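PDB 6Q10: MymaA.19257.a.B3 from Mycobacterium marinum, which is of unknown function, this chain being the soluble part of a predicted membrane-attached, secreted mycobacterial protein with a LytR_C-type domain. Local coordinates for residues T23-L27 against L131-R135; D126-V130 against L146-I150; V32-A37 against P59-P65; G76-T82 against T98-G104; W92-P96 against F118-A122. All coordinates share one frame; numbering follows the deposited sequence. Where two conformers were deposited one is given.

Interaction 1 (T23-L27 against L131-R135)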
# COMPACT_ATOMS: atom_id res chain seq x y z
N THR A 23 -6.92 -10.02 5.60
CA THR A 23 -5.62 -10.65 5.79
C THR A 23 -4.68 -10.20 4.68
O THR A 23 -5.01 -10.38 3.49
CB THR A 23 -5.74 -12.16 5.77
OG1 THR A 23 -6.61 -12.57 6.84
CG2 THR A 23 -4.38 -12.78 5.98
N PRO A 24 -3.53 -9.60 5.00
CA PRO A 24 -2.63 -9.13 3.94
C PRO A 24 -2.07 -10.30 3.15
O PRO A 24 -1.86 -11.41 3.67
CB PRO A 24 -1.52 -8.38 4.68
CG PRO A 24 -1.99 -8.23 6.10
CD PRO A 24 -3.09 -9.20 6.35
N ALA A 25 -1.83 -10.02 1.87
CA ALA A 25 -1.21 -10.96 0.94
C ALA A 25 0.23 -11.28 1.32
O ALA A 25 0.94 -10.46 1.89
CB ALA A 25 -1.21 -10.37 -0.47
N GLN A 26 0.67 -12.48 0.94
CA GLN A 26 2.12 -12.73 0.88
C GLN A 26 2.79 -11.74 -0.07
O GLN A 26 2.32 -11.52 -1.19
CB GLN A 26 2.39 -14.17 0.41
CG GLN A 26 1.77 -15.23 1.31
CD GLN A 26 2.33 -15.24 2.74
OE1 GLN A 26 1.60 -15.01 3.70
NE2 GLN A 26 3.61 -15.54 2.88
N LEU A 27 3.90 -11.16 0.38
CA LEU A 27 4.50 -10.07 -0.39
C LEU A 27 4.93 -10.53 -1.79
O LEU A 27 4.88 -9.74 -2.74
CB LEU A 27 5.71 -9.50 0.37
CG LEU A 27 5.41 -9.11 1.82
CD1 LEU A 27 6.66 -8.49 2.42
CD2 LEU A 27 4.22 -8.17 1.89
N LEU A 131 5.15 -8.17 8.61
CA LEU A 131 5.76 -8.46 7.30
C LEU A 131 6.48 -9.80 7.29
O LEU A 131 6.45 -10.51 6.28
CB LEU A 131 6.73 -7.35 6.88
CG LEU A 131 6.13 -5.98 6.62
CD1 LEU A 131 7.23 -4.97 6.38
CD2 LEU A 131 5.19 -6.05 5.40
N SER A 132 7.11 -10.18 8.40
CA SER A 132 7.79 -11.48 8.45
C SER A 132 6.82 -12.65 8.21
O SER A 132 7.23 -13.68 7.66
CB SER A 132 8.52 -11.63 9.79
OG SER A 132 7.64 -11.89 10.87
N SER A 133 5.56 -12.51 8.61
CA SER A 133 4.55 -13.54 8.36
C SER A 133 4.06 -13.57 6.93
O SER A 133 3.27 -14.46 6.58
CB SER A 133 3.33 -13.34 9.26
OG SER A 133 3.73 -13.29 10.60
N LEU A 134 4.48 -12.61 6.10
CA LEU A 134 4.08 -12.50 4.71
C LEU A 134 5.23 -12.85 3.78
O LEU A 134 5.19 -12.56 2.58
CB LEU A 134 3.57 -11.08 4.44
CG LEU A 134 2.49 -10.61 5.43
CD1 LEU A 134 2.08 -9.16 5.07
CD2 LEU A 134 1.28 -11.53 5.36
N ARG A 135 6.27 -13.51 4.31
CA ARG A 135 7.41 -13.90 3.52
C ARG A 135 7.51 -15.42 3.59
O ARG A 135 6.84 -16.03 4.43
CB ARG A 135 8.69 -13.26 4.04
CG ARG A 135 8.71 -11.75 3.96
CD ARG A 135 10.10 -11.22 4.26
NE ARG A 135 10.09 -9.77 4.21
CZ ARG A 135 10.10 -8.97 5.28
NH1 ARG A 135 10.19 -9.48 6.49
NH2 ARG A 135 10.06 -7.65 5.10

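Interaction 2 (D126-V130 against L146-I150). With EDO (1,2-ethanediol), chain C.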
# COMPACT_ATOMS: atom_id res chain seq x y z
N ASP A 126 6.29 -3.64 15.22
CA ASP A 126 5.01 -4.29 14.90
C ASP A 126 4.89 -4.56 13.40
O ASP A 126 4.50 -5.67 12.98
CB ASP A 126 3.84 -3.41 15.37
CG ASP A 126 3.73 -3.33 16.89
OD1 ASP A 126 4.37 -4.14 17.61
OD2 ASP A 126 3.02 -2.41 17.36
N ILE A 127 5.14 -3.55 12.56
CA ILE A 127 5.05 -3.74 11.13
C ILE A 127 6.02 -4.84 10.69
O ILE A 127 5.67 -5.72 9.90
CB ILE A 127 5.34 -2.42 10.39
CG1 ILE A 127 4.20 -1.41 10.64
CG2 ILE A 127 5.60 -2.67 8.93
CD1 ILE A 127 4.55 0.04 10.28
N ASP A 128 7.25 -4.80 11.20
CA ASP A 128 8.24 -5.80 10.81
C ASP A 128 7.79 -7.20 11.19
O ASP A 128 8.00 -8.15 10.43
CB ASP A 128 9.59 -5.47 11.43
CG ASP A 128 10.22 -4.22 10.83
OD1 ASP A 128 9.57 -3.54 10.00
OD2 ASP A 128 11.37 -3.91 11.20
N ALA A 129 7.16 -7.34 12.36
CA ALA A 129 6.63 -8.64 12.76
C ALA A 129 5.57 -9.12 11.79
O ALA A 129 5.59 -10.29 11.36
CB ALA A 129 6.07 -8.56 14.18
N VAL A 130 4.64 -8.25 11.41
CA VAL A 130 3.61 -8.68 10.46
C VAL A 130 4.25 -9.03 9.11
O VAL A 130 3.91 -10.06 8.50
CB VAL A 130 2.53 -7.60 10.32
CG1 VAL A 130 1.48 -8.01 9.26
CG2 VAL A 130 1.83 -7.34 11.65
N LEU A 146 -1.71 -7.29 16.06
CA LEU A 146 -0.77 -6.28 15.61
C LEU A 146 -1.32 -5.52 14.43
O LEU A 146 -1.12 -4.31 14.33
CB LEU A 146 0.58 -6.90 15.22
CG LEU A 146 1.38 -7.55 16.33
CD1 LEU A 146 2.69 -7.98 15.71
CD2 LEU A 146 1.60 -6.60 17.48
N ILE A 147 -1.96 -6.22 13.48
CA ILE A 147 -2.52 -5.51 12.33
C ILE A 147 -3.52 -4.47 12.81
O ILE A 147 -3.50 -3.30 12.36
CB ILE A 147 -3.15 -6.50 11.34
CG1 ILE A 147 -2.05 -7.33 10.72
CG2 ILE A 147 -3.95 -5.74 10.29
CD1 ILE A 147 -2.55 -8.56 9.92
N ALA A 148 -4.42 -4.88 13.70
CA ALA A 148 -5.40 -3.95 14.24
C ALA A 148 -4.72 -2.79 14.95
O ALA A 148 -5.10 -1.64 14.75
CB ALA A 148 -6.35 -4.69 15.18
N LYS A 149 -3.66 -3.07 15.73
CA LYS A 149 -2.98 -2.02 16.47
C LYS A 149 -2.31 -1.01 15.54
O LYS A 149 -2.36 0.20 15.77
CB LYS A 149 -1.95 -2.61 17.44
CG LYS A 149 -1.11 -1.54 18.13
CD LYS A 149 0.02 -2.14 18.95
CE LYS A 149 1.00 -1.07 19.42
NZ LYS A 149 2.20 -1.68 20.06
N ILE A 150 -1.66 -1.50 14.48
CA ILE A 150 -1.00 -0.61 13.54
C ILE A 150 -2.00 0.39 12.99
O ILE A 150 -1.76 1.61 13.00
CB ILE A 150 -0.33 -1.43 12.43
CG1 ILE A 150 0.83 -2.21 13.03
CG2 ILE A 150 0.14 -0.54 11.26
CD1 ILE A 150 1.28 -3.40 12.19
C1 EDO C . 5.29 -7.41 19.34
O1 EDO C . 6.07 -6.98 20.46
C2 EDO C . 6.06 -7.21 18.04
O2 EDO C . 6.51 -5.85 17.95
O HOH W 1 3.65 -3.97 20.18

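Interaction 3 (V32-A37 against P59-P65)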
# COMPACT_ATOMS: atom_id res chain seq x y z
N VAL A 32 2.08 -4.69 -7.47
CA VAL A 32 1.99 -3.28 -7.05
C VAL A 32 2.63 -2.36 -8.08
O VAL A 32 3.71 -2.64 -8.61
CB VAL A 32 2.67 -3.09 -5.67
CG1 VAL A 32 2.70 -1.64 -5.25
CG2 VAL A 32 1.95 -3.90 -4.62
N ARG A 33 1.95 -1.24 -8.35
CA ARG A 33 2.46 -0.15 -9.17
C ARG A 33 2.59 1.05 -8.26
O ARG A 33 1.62 1.40 -7.59
CB ARG A 33 1.50 0.20 -10.30
CG ARG A 33 1.12 -0.91 -11.21
CD ARG A 33 0.39 -0.29 -12.42
NE ARG A 33 -0.21 -1.30 -13.29
CZ ARG A 33 -1.45 -1.79 -13.14
NH1 ARG A 33 -2.22 -1.35 -12.15
NH2 ARG A 33 -1.90 -2.71 -13.97
N VAL A 34 3.76 1.69 -8.24
CA VAL A 34 3.96 2.93 -7.48
C VAL A 34 3.82 4.09 -8.46
O VAL A 34 4.50 4.12 -9.49
CB VAL A 34 5.33 2.95 -6.79
CG1 VAL A 34 5.43 4.22 -5.92
CG2 VAL A 34 5.51 1.69 -5.95
N LEU A 35 2.90 5.00 -8.17
CA LEU A 35 2.57 6.11 -9.07
C LEU A 35 2.91 7.42 -8.37
O LEU A 35 2.46 7.67 -7.25
CB LEU A 35 1.08 6.09 -9.48
CG LEU A 35 0.62 4.79 -10.17
CD1 LEU A 35 -0.84 4.84 -10.50
CD2 LEU A 35 1.44 4.54 -11.45
N ASN A 36 3.69 8.25 -9.05
CA ASN A 36 4.11 9.55 -8.52
C ASN A 36 2.99 10.57 -8.73
O ASN A 36 2.66 10.90 -9.87
CB ASN A 36 5.38 10.00 -9.24
CG ASN A 36 5.91 11.34 -8.75
OD1 ASN A 36 5.15 12.29 -8.55
ND2 ASN A 36 7.22 11.41 -8.54
N ALA A 37 2.43 11.07 -7.64
CA ALA A 37 1.57 12.24 -7.67
C ALA A 37 2.11 13.30 -6.72
O ALA A 37 1.35 14.12 -6.21
CB ALA A 37 0.12 11.88 -7.33
N PRO A 59 7.85 -3.99 -7.76
CA PRO A 59 6.78 -3.08 -8.20
C PRO A 59 7.24 -2.26 -9.38
O PRO A 59 8.43 -2.10 -9.65
CB PRO A 59 6.54 -2.19 -6.97
CG PRO A 59 7.02 -2.97 -5.85
CD PRO A 59 8.22 -3.71 -6.36
N THR A 60 6.26 -1.73 -10.09
CA THR A 60 6.55 -0.83 -11.20
C THR A 60 6.56 0.60 -10.68
O THR A 60 6.17 0.88 -9.53
CB THR A 60 5.51 -1.02 -12.31
OG1 THR A 60 4.27 -0.45 -11.91
CG2 THR A 60 5.30 -2.48 -12.62
N ALA A 61 7.08 1.53 -11.48
CA ALA A 61 7.10 2.93 -11.04
C ALA A 61 6.83 3.85 -12.21
O ALA A 61 7.52 3.78 -13.24
CB ALA A 61 8.44 3.31 -10.41
N ALA A 62 5.86 4.75 -12.04
CA ALA A 62 5.48 5.65 -13.13
C ALA A 62 4.83 6.89 -12.55
O ALA A 62 4.75 7.08 -11.33
CB ALA A 62 4.54 4.94 -14.10
N ASN A 63 4.34 7.76 -13.44
CA ASN A 63 3.57 8.91 -13.00
C ASN A 63 2.08 8.56 -12.88
O ASN A 63 1.55 7.74 -13.63
CB ASN A 63 3.73 10.08 -13.96
CG ASN A 63 5.08 10.80 -13.82
OD1 ASN A 63 5.81 10.59 -12.87
ND2 ASN A 63 5.40 11.68 -14.79
N ASP A 64 1.40 9.20 -11.94
CA ASP A 64 -0.05 8.98 -11.80
C ASP A 64 -0.83 9.78 -12.85
O ASP A 64 -0.73 11.01 -12.88
CB ASP A 64 -0.51 9.41 -10.42
CG ASP A 64 -2.01 9.30 -10.26
OD1 ASP A 64 -2.62 8.45 -10.95
OD2 ASP A 64 -2.58 10.06 -9.45
N PRO A 65 -1.63 9.13 -13.71
CA PRO A 65 -2.42 9.90 -14.68
C PRO A 65 -3.63 10.59 -14.08
O PRO A 65 -4.14 11.55 -14.71
CB PRO A 65 -2.84 8.85 -15.72
CG PRO A 65 -2.77 7.55 -15.03
CD PRO A 65 -1.79 7.67 -13.87
O HOH W 2 1.54 12.51 -12.34

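Interaction 4 (G76-T82 against T98-G104). With EDO (1,2-ethanediol), chain B.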
# COMPACT_ATOMS: atom_id res chain seq x y z
N GLY A 76 -1.04 10.04 0.32
CA GLY A 76 -1.23 9.31 -0.92
C GLY A 76 -2.47 8.44 -0.86
O GLY A 76 -3.32 8.60 -0.02
N GLN A 77 -2.56 7.51 -1.82
CA GLN A 77 -3.73 6.66 -1.96
C GLN A 77 -3.28 5.25 -2.26
O GLN A 77 -2.20 5.04 -2.81
CB GLN A 77 -4.66 7.11 -3.11
CG GLN A 77 -5.16 8.49 -2.91
CD GLN A 77 -5.93 9.02 -4.10
OE1 GLN A 77 -5.78 8.53 -5.24
NE2 GLN A 77 -6.77 10.03 -3.85
N ILE A 78 -4.11 4.27 -1.89
CA ILE A 78 -3.95 2.91 -2.38
C ILE A 78 -5.21 2.56 -3.15
O ILE A 78 -6.31 2.63 -2.59
CB ILE A 78 -3.70 1.91 -1.23
CG1 ILE A 78 -2.44 2.30 -0.47
CG2 ILE A 78 -3.54 0.48 -1.79
CD1 ILE A 78 -2.25 1.49 0.83
N ARG A 79 -5.06 2.27 -4.44
CA ARG A 79 -6.18 2.03 -5.34
C ARG A 79 -6.17 0.57 -5.77
O ARG A 79 -5.11 0.04 -6.13
CB ARG A 79 -6.12 2.94 -6.56
CG ARG A 79 -6.00 4.43 -6.28
CD ARG A 79 -5.82 5.15 -7.61
NE ARG A 79 -5.55 6.57 -7.38
CZ ARG A 79 -4.91 7.36 -8.23
NH1 ARG A 79 -4.46 6.87 -9.38
NH2 ARG A 79 -4.71 8.64 -7.92
N PHE A 80 -7.33 -0.07 -5.73
CA PHE A 80 -7.38 -1.52 -5.96
C PHE A 80 -8.80 -1.90 -6.32
O PHE A 80 -9.74 -1.13 -6.15
CB PHE A 80 -6.94 -2.29 -4.70
CG PHE A 80 -7.73 -1.92 -3.48
CD1 PHE A 80 -8.81 -2.68 -3.07
CD2 PHE A 80 -7.39 -0.80 -2.74
CE1 PHE A 80 -9.54 -2.33 -1.95
CE2 PHE A 80 -8.12 -0.45 -1.61
CZ PHE A 80 -9.20 -1.21 -1.23
N GLY A 81 -8.94 -3.12 -6.84
CA GLY A 81 -10.23 -3.75 -6.98
C GLY A 81 -10.38 -4.85 -5.95
O GLY A 81 -9.44 -5.21 -5.25
N THR A 82 -11.57 -5.46 -5.94
CA THR A 82 -11.85 -6.45 -4.91
C THR A 82 -10.84 -7.59 -4.95
O THR A 82 -10.40 -8.08 -3.89
CB THR A 82 -13.27 -6.95 -5.06
OG1 THR A 82 -14.17 -5.84 -4.90
CG2 THR A 82 -13.56 -7.99 -3.99
N THR A 98 -2.18 6.50 4.01
CA THR A 98 -2.81 6.73 2.72
C THR A 98 -4.31 6.44 2.79
O THR A 98 -4.79 5.77 3.72
CB THR A 98 -2.16 5.86 1.64
OG1 THR A 98 -2.24 4.48 2.04
CG2 THR A 98 -0.70 6.28 1.41
N GLU A 99 -5.05 6.99 1.83
CA GLU A 99 -6.48 6.78 1.69
C GLU A 99 -6.71 5.59 0.77
O GLU A 99 -6.04 5.46 -0.26
CB GLU A 99 -7.17 8.03 1.11
CG GLU A 99 -6.94 9.24 1.98
CD GLU A 99 -7.97 10.32 1.72
OE1 GLU A 99 -8.60 10.29 0.64
OE2 GLU A 99 -8.15 11.18 2.61
N LEU A 100 -7.68 4.75 1.13
CA LEU A 100 -7.98 3.51 0.40
C LEU A 100 -9.17 3.71 -0.54
O LEU A 100 -10.24 4.14 -0.09
CB LEU A 100 -8.33 2.39 1.38
CG LEU A 100 -7.30 2.11 2.47
CD1 LEU A 100 -7.89 1.16 3.51
CD2 LEU A 100 -6.05 1.54 1.84
N PHE A 101 -9.01 3.31 -1.81
CA PHE A 101 -10.09 3.39 -2.80
C PHE A 101 -10.22 2.08 -3.55
O PHE A 101 -9.25 1.60 -4.14
CB PHE A 101 -9.82 4.53 -3.79
CG PHE A 101 -10.03 5.89 -3.19
CD1 PHE A 101 -11.29 6.46 -3.12
CD2 PHE A 101 -8.95 6.55 -2.62
CE1 PHE A 101 -11.46 7.70 -2.54
CE2 PHE A 101 -9.13 7.81 -2.05
CZ PHE A 101 -10.38 8.35 -2.00
N ASN A 102 -11.44 1.55 -3.60
CA ASN A 102 -11.76 0.43 -4.48
C ASN A 102 -12.31 1.02 -5.77
O ASN A 102 -13.43 1.54 -5.79
CB ASN A 102 -12.75 -0.52 -3.83
CG ASN A 102 -13.04 -1.75 -4.68
OD1 ASN A 102 -13.07 -1.66 -5.89
ND2 ASN A 102 -13.26 -2.90 -4.03
N ASP A 103 -11.52 0.98 -6.83
CA ASP A 103 -11.90 1.64 -8.08
C ASP A 103 -12.56 0.69 -9.06
O ASP A 103 -12.81 1.07 -10.19
CB ASP A 103 -10.69 2.35 -8.70
CG ASP A 103 -9.62 1.39 -9.24
OD1 ASP A 103 -9.75 0.15 -9.13
OD2 ASP A 103 -8.64 1.92 -9.79
N GLY A 104 -12.90 -0.52 -8.62
CA GLY A 104 -13.70 -1.40 -9.42
C GLY A 104 -12.93 -2.16 -10.47
O GLY A 104 -13.56 -2.83 -11.30
C1 EDO B . -9.19 4.72 4.79
O1 EDO B . -9.43 4.99 3.40
C2 EDO B . -7.94 5.45 5.29
O2 EDO B . -8.07 6.86 5.05
O HOH W 3 -6.89 10.92 -1.12

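Interaction 5 (W92-P96 against F118-A122)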
# COMPACT_ATOMS: atom_id res chain seq x y z
N TRP A 92 -0.82 -1.34 2.73
CA TRP A 92 -1.26 -0.41 3.76
C TRP A 92 -0.47 -0.53 5.05
O TRP A 92 -0.41 0.43 5.83
CB TRP A 92 -2.77 -0.65 3.99
CG TRP A 92 -3.53 0.41 4.71
CD1 TRP A 92 -3.40 1.76 4.60
CD2 TRP A 92 -4.59 0.17 5.65
NE1 TRP A 92 -4.34 2.38 5.41
CE2 TRP A 92 -5.05 1.43 6.08
CE3 TRP A 92 -5.15 -0.98 6.19
CZ2 TRP A 92 -6.09 1.55 7.02
CZ3 TRP A 92 -6.18 -0.86 7.12
CH2 TRP A 92 -6.63 0.40 7.51
N LEU A 93 0.14 -1.69 5.30
CA LEU A 93 1.02 -1.84 6.45
C LEU A 93 2.18 -0.85 6.41
O LEU A 93 2.58 -0.31 7.44
CB LEU A 93 1.58 -3.26 6.49
CG LEU A 93 0.53 -4.32 6.78
CD1 LEU A 93 1.17 -5.69 6.50
CD2 LEU A 93 0.04 -4.25 8.24
N VAL A 94 2.76 -0.65 5.22
CA VAL A 94 3.95 0.18 5.10
C VAL A 94 3.61 1.58 4.59
O VAL A 94 4.48 2.46 4.62
CB VAL A 94 5.03 -0.50 4.24
CG1 VAL A 94 5.55 -1.76 4.98
CG2 VAL A 94 4.48 -0.88 2.85
N ALA A 95 2.37 1.82 4.16
CA ALA A 95 1.89 3.17 3.83
C ALA A 95 0.60 3.43 4.59
O ALA A 95 -0.47 3.60 4.00
CB ALA A 95 1.68 3.30 2.32
N PRO A 96 0.65 3.42 5.92
CA PRO A 96 -0.59 3.36 6.70
C PRO A 96 -1.41 4.63 6.69
O PRO A 96 -2.57 4.60 7.15
CB PRO A 96 -0.10 3.05 8.12
CG PRO A 96 1.32 3.63 8.16
CD PRO A 96 1.85 3.31 6.77
N PHE A 118 4.08 12.35 1.16
CA PHE A 118 4.78 11.09 1.39
C PHE A 118 6.27 11.34 1.59
O PHE A 118 6.88 12.12 0.85
CB PHE A 118 4.57 10.14 0.21
CG PHE A 118 4.97 8.74 0.52
CD1 PHE A 118 6.28 8.32 0.30
CD2 PHE A 118 4.05 7.85 1.05
CE1 PHE A 118 6.65 7.02 0.60
CE2 PHE A 118 4.43 6.54 1.35
CZ PHE A 118 5.74 6.15 1.11
N THR A 119 6.86 10.65 2.57
CA THR A 119 8.31 10.69 2.75
C THR A 119 8.90 9.30 2.55
O THR A 119 9.48 9.03 1.50
CB THR A 119 8.70 11.28 4.10
OG1 THR A 119 7.99 10.61 5.15
CG2 THR A 119 8.42 12.79 4.16
N THR A 120 8.71 8.39 3.51
CA THR A 120 9.26 7.05 3.44
C THR A 120 8.19 6.03 3.84
O THR A 120 7.17 6.36 4.44
CB THR A 120 10.47 6.90 4.37
OG1 THR A 120 10.04 7.07 5.72
CG2 THR A 120 11.54 7.93 4.06
N LEU A 121 8.43 4.77 3.46
CA LEU A 121 7.61 3.69 3.99
C LEU A 121 7.73 3.62 5.51
O LEU A 121 8.76 3.98 6.10
CB LEU A 121 8.04 2.35 3.39
CG LEU A 121 7.91 2.20 1.88
CD1 LEU A 121 8.45 0.84 1.51
CD2 LEU A 121 6.45 2.33 1.50
N ALA A 122 6.66 3.17 6.14
CA ALA A 122 6.64 3.04 7.59
C ALA A 122 7.30 1.74 8.00
O ALA A 122 7.20 0.72 7.32
CB ALA A 122 5.20 3.06 8.12

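Interaction 1 (T23-L27 against L131-R135)
Leu27 and Leu134 meet through both backbone and side chain. The backbone tie is a nearly straight hydrogen bond, Leu27 N to Leu134 O at 2.9 Å. This oxygen is presented by a type I beta turn from Ser132 to Arg135.

Apolar packing surrounds the bond. Leu134 lies crosswise to Leu27, its CB 3.8 Å from Leu27 CG. With CG anti to its own carbonyl carbon (chi1 -52°), Leu134 reaches back along residues 24-25, where its two methyls splay, CD1 against Pro24 CB at 3.7 Å and CD2 against the carbonyl oxygens of Pro24 and Ala25. Leu27 CD1 goes on to Leu131 CD2 at 4.1 Å and lies against Arg135 CG and NE.

Polar side chains contribute less. The Gln26 chain bends at chi2 (-63°) and lays its amide alongside the Leu134 backbone, NE2 being 3.3 Å from Leu134 C without a hydrogen bond there. The Arg135 guanidinium is bonded through NE to Leu54 O.

The contact thus fastens the loop between helix 16-20 and strand 32-36 to the end of helix 125-132, with Ala90 and Leu93 of helix 85-94 touching Pro24 and Leu134.

Interaction 2 (D126-V130 against L146-I150)
Val130 and Ile150 pack into the tight half of this helix pair, whose axes over these segments approach to 9.7 Å and run roughly antiparallel at 141°. The two branches of Val130 divide the work: CG1, anti to the backbone N (chi1 177°), meets Ile147 CG1 at 3.9 Å, and CG2 lies 3.8 Å from Leu146 CB. Ile150 extends CD1 between the helices, where it touches Val130 CG2 and, at 3.9 Å, Ile127 CG1. Valine suits this seam, since both its methyls meet the opposite helix; the small Ala129 leaves room for Leu146 CD1 at 3.8 Å.

The other side is polar and wetter. Lys149, fully extended beyond CG, crosses Asp126 at about a right angle and forms a salt bridge, NZ to OD2 at 2.9 Å, received on the syn lone pair. A water bonded to both Lys149 NZ and Asp126 OD1 makes a second link. OD1 also accepts from O2 of a 1,2-ethanediol at 2.8 Å, probably a crystallisation additive. The carboxylate therefore has a partner on each oxygen, which would be expected to keep it ionised.

Helices 125-132 and 144-153 lie together here, while Ile127 and Val130 also pack on Val94 and Leu93 of helix 85-94.

Interaction 3 (V32-A37 against P59-P65)
The side-chain amides of Asn36, in the conformer given, and Asn63 stand side by side on one face of a parallel strand pair, their planes turned 71° apart, and Asn63 OD1 approaches the aliphatic CB of Asn36 at 3.7 Å instead of its amide. In that conformer Asn36 OD1 turns to the backbone nitrogens of Ser38 and Gly39, as suits an asparagine at a strand end. Val34 is on the same face, with CG2 4.1 Å from Pro59 CB, and faces Ala44, Ala48 and Leu51 of helix 43-54.

This is the strand pairing of a right-handed beta-alpha-beta unit: strand 32-36, helix 43-54, then strand 60-63 at the sheet edge. Five backbone hydrogen bonds alternate between the strands, beginning with Thr60 N to Val32 O at 3.1 Å and ending with Asp64 N to Asn36 O; Asn36 N to Ala62 O is the shortest at 2.8 Å.

On the opposite face, Thr60 OG1 rests 3.3 Å from Arg33 CG, and the arginine chain runs on to a salt bridge with Asp111. Leu35 crosses Asp64, CB to CB at 3.8 Å, and brings CD2 to Ala62 CB at 4.1 Å. With its CG anti to the backbone N (chi1 176°), Asp64 directs its carboxylate to Arg79 and to the nitrogens of Val66 and Tyr67. A water bridges Asn36 O and Asp64 O.

Interaction 4 (G76-T82 against T98-G104)
Strands 76-80 and 99-102 are the two parallel strands of a beta-alpha-beta unit completed by helix 85-94. Ile78 and Leu100 stand side by side on the face turned to that helix, with Ile78 CB 3.9 Å from Leu100 CD2. Backbone bonds stitch the pair from Glu99 N to Gly76 O through to Asp103 N to Phe80 O, the central Phe101 N to Ile78 O measuring 2.9 Å. Gly76 has a positive phi, and a CB there would press on the preceding carbonyl and on Thr98, so glycine suits the start of the strand.

Phe80 takes a chi1 of 55°, which places CG between the backbone N and carbonyl carbon and folds the ring back over its neighbour strand. Phe101 O lies 3.3 Å above one face of this ring, toward its rim, while Leu100 CB sits at the ring edge. On the other side of the sheet Gln77 passes obliquely by the Phe101 ring, NE2 to CE2 at 3.7 Å.

At the end of strand 99-102, Asn102 ND2 gives its in-plane hydrogen to Thr82 OG1 at 3.2 Å, and its OD1 accepts from Gly104 N, an Asx turn.

Arg79 holds Gln77 OE1 side-on with both NE and NH2, each at 2.9 Å and in the guanidinium plane. Two N-H groups on one oxygen should polarise the amide and fix its rotation, which keeps NE2 beside the Phe101 ring and directed to Tyr67 OH and to a water that also bonds, weakly, to Glu99.

Interaction 5 (W92-P96 against F118-A122)
Val94 meets Leu121 and Ala122 just where helix 85-94 gives way to a loop. Its chi1 of -67° puts CG1 anti to the carbonyl carbon and CG2 between the backbone N and that carbon; CG2 consequently approaches Leu121 CD2 at 4.0 Å, whereas CG1 lies 3.8 Å from Ala122 O. Leu121 holds its CG beside its own backbone N (chi1 -62°), which, with CD1 extended, leaves CD2 turned to Val94, 3.7 Å from its O. The same methyl sits at the edge of the Phe118 ring, near its plane.

The segments join the weakly bonded last turn of helix 85-94 to the loop that leads from strand 110-114 to helix 125-132. One almost linear backbone hydrogen bond makes the tie, Ala122 N to Val94 O at 2.8 Å.

Ala122 has a side chain small enough to slip against the Pro96 ring, CB to CD at 3.6 Å, and Ile127 of helix 125-132 packs on it too. The Phe118 ring swings toward the helix end with chi1 -166°, so that Ala95 CB comes to its edge, 4.4 Å from CE2. Val47 of helix 43-54 touches Phe118, and Leu51 of that helix reaches both Leu121 and Val94.

From the N terminus, residues 23-27 open the long loop that interaction 1 closes at 131-135, and interactions 3, 4 and 5 all nest within it. Interaction 3 closes first, through the crossover of helix 43-54; interaction 4 follows in series on the same sheet, and the Asp64-Arg79 salt bridge joins the two. Interaction 5 starts inside the loop of interaction 4 and ends beyond it, so these two cross, sharing the neighbourhood of helix 85-94. Interaction 2 crosses interaction 1 and adds the C-terminal helix. Leu93 touches interactions 1 and 2, thereby linking the sheet-backing helix 85-94 to the C-terminal helices.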